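Local coordinates for protein PmoF1 (Methylocystis sp. ATCC 49242, PDB 6P1E) that binds copper(II) through its PCu(A)C domain and probably serves as a copper chaperone in a methane-oxidizing bacterium, at residues T39-F51 with L101-V113. Sequence-based numbering, arbitrary orientation.
Sequences TPDKLVAVKVEKF and LEMTLVFEKAGEV
K47 and T104 show how two antiparallel strands pair: each accepts the other's backbone N-H, K47 N to T104 O at 2.9 Å and T104 N to K47 O at 2.8 Å. Toward the start of strand 41-47 the register slips by one residue, because V44 and A45 both face V106. V106 O takes a good bond from V44 N and a weak one from A45 N, while V106 N returns one to A45 O; this is a classic beta bulge. Beyond it, E108 N bonds to K42 O. Near the other end of the pairing, waters join E102 O to the backbone N-H groups of E49 and, weakly, K50.

The buried carboxylate of D41 ties down the turn that follows strand 101-107. Its CG is turned roughly anti to the backbone N (chi1 -152°), bringing OD1 to K109 N at 2.9 Å and OD2 to A110 N at 2.9 Å, the latter a more bent bond that uses the syn lone pair of OD2. K42 N also donates to OD1, from the opposite face of the carboxylate plane to K109 N. Three N-H donors thus hold the group and fix its rotation, and would probably stabilise its negative charge.

Apolar packing covers the face bearing L43, V46, L105 and F107. L43 CD1 sits over one face of the F107 ring in a CH-pi contact, 4.2 Å from its centroid, and V46 CG1 presses tightly on M103 CE at 3.4 Å. At the far end, L101 splits its branches, CD2 lying against V48 CG2 and F51 CE2 and CD1 against K50 CB. On the opposite face, K47 bends at chi3 (-72°) and crosses to E112, forming a salt bridge with NZ 3.2 Å from OE2, above the carboxylate plane.

Strand 101-107 turns back into strand 111-120 as a beta hairpin, and strand 41-47 adds antiparallel to its other edge, extending the all-beta framework of this PCu(A)C domain.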
loop_
_atom_site.group_PDB
_atom_site.type_symbol
_atom_site.label_atom_id
_atom_site.label_comp_id
_atom_site.label_asym_id
_atom_site.label_seq_id
_atom_site.Cartn_x
_atom_site.Cartn_y
_atom_site.Cartn_z
ATOM N N THR B 39 19.291 12.633 -8.141
ATOM C CA THR B 39 19.476 12.005 -9.447
ATOM C C THR B 39 18.415 10.929 -9.675
ATOM O O THR B 39 17.960 10.293 -8.724
ATOM C CB THR B 39 20.876 11.382 -9.584
ATOM O OG1 THR B 39 21.077 10.411 -8.550
ATOM C CG2 THR B 39 21.942 12.459 -9.485
ATOM N N PRO B 40 18.009 10.726 -10.937
ATOM C CA PRO B 40 16.985 9.715 -11.216
ATOM C C PRO B 40 17.520 8.294 -11.091
ATOM O O PRO B 40 18.733 8.083 -11.155
ATOM C CB PRO B 40 16.584 10.016 -12.661
ATOM C CG PRO B 40 17.807 10.603 -13.264
ATOM C CD PRO B 40 18.472 11.391 -12.168
ATOM N N ASP B 41 16.616 7.338 -10.916
ATOM C CA ASP B 41 16.967 5.924 -10.934
ATOM C C ASP B 41 15.823 5.156 -11.582
ATOM O O ASP B 41 14.824 5.749 -11.992
ATOM C CB ASP B 41 17.244 5.405 -9.518
ATOM C CG ASP B 41 18.230 4.244 -9.496
ATOM O OD1 ASP B 41 18.338 3.520 -10.511
ATOM O OD2 ASP B 41 18.903 4.053 -8.460
ATOM N N LYS B 42 15.975 3.840 -11.688
ATOM C CA LYS B 42 14.955 2.994 -12.294
ATOM C C LYS B 42 14.940 1.631 -11.628
ATOM O O LYS B 42 15.996 1.082 -11.337
ATOM C CB LYS B 42 15.216 2.804 -13.790
ATOM C CG LYS B 42 15.320 4.075 -14.610
ATOM C CD LYS B 42 15.524 3.727 -16.078
ATOM C CE LYS B 42 15.794 4.958 -16.924
ATOM N NZ LYS B 42 16.039 4.606 -18.350
ATOM N N LEU B 43 13.752 1.084 -11.394
ATOM C CA LEU B 43 13.636 -0.330 -11.067
ATOM C C LEU B 43 13.631 -1.089 -12.389
ATOM O O LEU B 43 12.686 -0.970 -13.171
ATOM C CB LEU B 43 12.374 -0.620 -10.254
ATOM C CG LEU B 43 12.139 -2.094 -9.909
ATOM C CD1 LEU B 43 13.221 -2.619 -8.978
ATOM C CD2 LEU B 43 10.759 -2.286 -9.298
ATOM N N VAL B 44 14.688 -1.853 -12.643
ATOM C CA VAL B 44 14.872 -2.486 -13.948
ATOM C C VAL B 44 14.648 -3.996 -13.923
ATOM O O VAL B 44 14.350 -4.597 -14.955
ATOM C CB VAL B 44 16.284 -2.208 -14.507
ATOM C CG1 VAL B 44 16.471 -0.718 -14.748
ATOM C CG2 VAL B 44 17.362 -2.746 -13.569
ATOM N N ALA B 45 14.791 -4.609 -12.754
ATOM C CA ALA B 45 14.603 -6.050 -12.644
ATOM C C ALA B 45 14.210 -6.478 -11.238
ATOM O O ALA B 45 14.498 -5.792 -10.257
ATOM C CB ALA B 45 15.871 -6.776 -13.076
ATOM N N VAL B 46 13.548 -7.627 -11.162
ATOM C CA VAL B 46 13.182 -8.241 -9.895
ATOM C C VAL B 46 13.523 -9.722 -9.968
ATOM O O VAL B 46 13.172 -10.397 -10.935
ATOM C CB VAL B 46 11.683 -8.053 -9.580
ATOM C CG1 VAL B 46 11.268 -8.863 -8.353
ATOM C CG2 VAL B 46 11.364 -6.577 -9.383
ATOM N N LYS B 47 14.219 -10.215 -8.949
ATOM C CA LYS B 47 14.577 -11.626 -8.870
ATOM C C LYS B 47 13.867 -12.277 -7.688
ATOM O O LYS B 47 13.881 -11.749 -6.575
ATOM C CB LYS B 47 16.093 -11.783 -8.742
ATOM C CG LYS B 47 16.862 -11.263 -9.949
ATOM C CD LYS B 47 18.356 -11.518 -9.828
ATOM C CE LYS B 47 19.000 -10.626 -8.779
ATOM N NZ LYS B 47 20.468 -10.852 -8.685
ATOM N N VAL B 48 13.251 -13.427 -7.939
ATOM C CA VAL B 48 12.492 -14.132 -6.914
ATOM C C VAL B 48 12.588 -15.637 -7.150
ATOM O O VAL B 48 12.330 -16.128 -8.248
ATOM C CB VAL B 48 11.013 -13.672 -6.886
ATOM C CG1 VAL B 48 10.351 -13.846 -8.251
ATOM C CG2 VAL B 48 10.241 -14.409 -5.798
ATOM N N GLU B 49 12.991 -16.362 -6.114
ATOM C CA GLU B 49 13.255 -17.786 -6.242
ATOM C C GLU B 49 11.977 -18.622 -6.299
ATOM O O GLU B 49 11.935 -19.653 -6.970
ATOM C CB GLU B 49 14.116 -18.259 -5.071
ATOM C CG GLU B 49 15.474 -17.584 -4.996
ATOM C CD GLU B 49 16.315 -18.091 -3.842
ATOM O OE1 GLU B 49 15.997 -19.170 -3.300
ATOM O OE2 GLU B 49 17.293 -17.406 -3.475
ATOM N N LYS B 50 10.938 -18.172 -5.599
ATOM C CA LYS B 50 9.724 -18.970 -5.439
ATOM C C LYS B 50 8.758 -18.831 -6.618
ATOM O O LYS B 50 7.735 -19.511 -6.671
ATOM C CB LYS B 50 9.010 -18.577 -4.145
ATOM C CG LYS B 50 9.784 -18.888 -2.865
ATOM C CD LYS B 50 10.282 -20.322 -2.790
ATOM C CE LYS B 50 11.021 -20.564 -1.490
ATOM N NZ LYS B 50 11.495 -21.965 -1.339
ATOM N N PHE B 51 9.083 -17.940 -7.551
ATOM C CA PHE B 51 8.309 -17.778 -8.778
ATOM C C PHE B 51 9.213 -18.029 -9.978
ATOM O O PHE B 51 10.434 -17.915 -9.877
ATOM C CB PHE B 51 7.684 -16.382 -8.859
ATOM C CG PHE B 51 6.479 -16.202 -7.975
ATOM C CD1 PHE B 51 5.200 -16.282 -8.501
ATOM C CD2 PHE B 51 6.626 -15.953 -6.623
ATOM C CE1 PHE B 51 4.090 -16.113 -7.692
ATOM C CE2 PHE B 51 5.518 -15.785 -5.808
ATOM C CZ PHE B 51 4.250 -15.866 -6.345
ATOM N N LEU B 101 7.936 -13.285 1.471
ATOM C CA LEU B 101 8.519 -13.664 0.195
ATOM C C LEU B 101 9.790 -12.867 -0.004
ATOM O O LEU B 101 9.759 -11.642 -0.104
ATOM C CB LEU B 101 7.549 -13.426 -0.965
ATOM C CG LEU B 101 8.101 -13.859 -2.327
ATOM C CD1 LEU B 101 8.180 -15.378 -2.406
ATOM C CD2 LEU B 101 7.271 -13.306 -3.475
ATOM N N GLU B 102 10.911 -13.574 -0.067
ATOM C CA GLU B 102 12.189 -12.933 -0.307
ATOM C C GLU B 102 12.308 -12.583 -1.777
ATOM O O GLU B 102 12.032 -13.410 -2.648
ATOM C CB GLU B 102 13.347 -13.835 0.120
ATOM C CG GLU B 102 14.714 -13.204 -0.081
ATOM C CD GLU B 102 15.828 -14.019 0.544
ATOM O OE1 GLU B 102 16.214 -15.051 -0.046
ATOM O OE2 GLU B 102 16.319 -13.628 1.625
ATOM N N MET B 103 12.718 -11.349 -2.042
ATOM C CA MET B 103 12.886 -10.863 -3.401
ATOM C C MET B 103 14.117 -9.979 -3.445
ATOM O O MET B 103 14.519 -9.419 -2.425
ATOM C CB MET B 103 11.661 -10.065 -3.864
ATOM C CG MET B 103 10.321 -10.752 -3.654
ATOM S SD MET B 103 8.932 -9.627 -3.915
ATOM C CE MET B 103 9.199 -9.121 -5.611
ATOM N N THR B 104 14.697 -9.841 -4.630
ATOM C CA THR B 104 15.777 -8.893 -4.838
ATOM C C THR B 104 15.323 -7.878 -5.869
ATOM O O THR B 104 14.977 -8.233 -6.995
ATOM C CB THR B 104 17.071 -9.583 -5.317
ATOM O OG1 THR B 104 17.458 -10.594 -4.379
ATOM C CG2 THR B 104 18.198 -8.568 -5.459
ATOM N N LEU B 105 15.315 -6.612 -5.471
ATOM C CA LEU B 105 15.011 -5.529 -6.390
ATOM C C LEU B 105 16.320 -5.007 -6.954
ATOM O O LEU B 105 17.285 -4.818 -6.216
ATOM C CB LEU B 105 14.237 -4.407 -5.694
ATOM C CG LEU B 105 12.982 -4.818 -4.921
ATOM C CD1 LEU B 105 12.335 -3.597 -4.279
ATOM C CD2 LEU B 105 11.994 -5.550 -5.814
ATOM N N VAL B 106 16.345 -4.779 -8.261
ATOM C CA VAL B 106 17.545 -4.308 -8.937
ATOM C C VAL B 106 17.291 -2.924 -9.512
ATOM O O VAL B 106 16.452 -2.751 -10.396
ATOM C CB VAL B 106 17.980 -5.266 -10.063
ATOM C CG1 VAL B 106 19.310 -4.820 -10.659
ATOM C CG2 VAL B 106 18.081 -6.696 -9.543
ATOM N N PHE B 107 18.012 -1.941 -8.984
ATOM C CA PHE B 107 17.919 -0.567 -9.456
ATOM C C PHE B 107 19.124 -0.254 -10.333
ATOM O O PHE B 107 20.237 -0.690 -10.036
ATOM C CB PHE B 107 17.836 0.400 -8.277
ATOM C CG PHE B 107 16.620 0.201 -7.419
ATOM C CD1 PHE B 107 15.413 0.793 -7.756
ATOM C CD2 PHE B 107 16.679 -0.592 -6.285
ATOM C CE1 PHE B 107 14.289 0.608 -6.969
ATOM C CE2 PHE B 107 15.560 -0.783 -5.495
ATOM C CZ PHE B 107 14.363 -0.183 -5.837
ATOM N N GLU B 108 18.901 0.488 -11.414
ATOM C CA GLU B 108 19.961 0.760 -12.387
ATOM C C GLU B 108 21.194 1.397 -11.747
ATOM O O GLU B 108 22.323 1.013 -12.055
ATOM C CB GLU B 108 19.450 1.662 -13.513
ATOM C CG GLU B 108 20.504 1.925 -14.592
ATOM C CD GLU B 108 19.992 2.775 -15.739
ATOM O OE1 GLU B 108 19.098 3.617 -15.511
ATOM O OE2 GLU B 108 20.490 2.600 -16.872
ATOM N N LYS B 109 20.975 2.376 -10.875
ATOM C CA LYS B 109 22.071 3.112 -10.246
ATOM C C LYS B 109 22.366 2.628 -8.822
ATOM O O LYS B 109 23.521 2.417 -8.461
ATOM C CB LYS B 109 21.754 4.610 -10.215
ATOM C CG LYS B 109 21.429 5.223 -11.571
ATOM C CD LYS B 109 22.620 5.186 -12.514
ATOM C CE LYS B 109 22.281 5.821 -13.855
ATOM N NZ LYS B 109 23.436 5.813 -14.793
ATOM N N ALA B 110 21.318 2.451 -8.022
ATOM C CA ALA B 110 21.483 2.149 -6.601
ATOM C C ALA B 110 21.918 0.706 -6.339
ATOM O O ALA B 110 22.401 0.386 -5.254
ATOM C CB ALA B 110 20.185 2.438 -5.858
ATOM N N GLY B 111 21.758 -0.155 -7.337
ATOM C CA GLY B 111 22.143 -1.550 -7.218
ATOM C C GLY B 111 21.040 -2.413 -6.637
ATOM O O GLY B 111 19.859 -2.076 -6.742
ATOM N N GLU B 112 21.430 -3.528 -6.028
ATOM C CA GLU B 112 20.480 -4.536 -5.567
ATOM C C GLU B 112 20.154 -4.397 -4.079
ATOM O O GLU B 112 21.003 -4.001 -3.280
ATOM C CB GLU B 112 21.030 -5.937 -5.854
ATOM C CG GLU B 112 21.366 -6.163 -7.323
ATOM C CD GLU B 112 21.699 -7.606 -7.643
ATOM O OE1 GLU B 112 21.917 -8.390 -6.700
ATOM O OE2 GLU B 112 21.747 -7.959 -8.841
ATOM N N VAL B 113 18.912 -4.712 -3.722
ATOM C CA VAL B 113 18.507 -4.777 -2.323
ATOM C C VAL B 113 17.596 -5.985 -2.125
ATOM O O VAL B 113 16.668 -6.210 -2.901
ATOM C CB VAL B 113 17.805 -3.473 -1.858
ATOM C CG1 VAL B 113 16.561 -3.176 -2.690
ATOM C CG2 VAL B 113 17.460 -3.553 -0.370
HETATM O O HOH W 1 15.681 -13.440 -4.717
HETATM O O HOH W 2 14.107 -14.597 -3.869
HETATM O O HOH W 3 11.499 -15.989 -3.156
#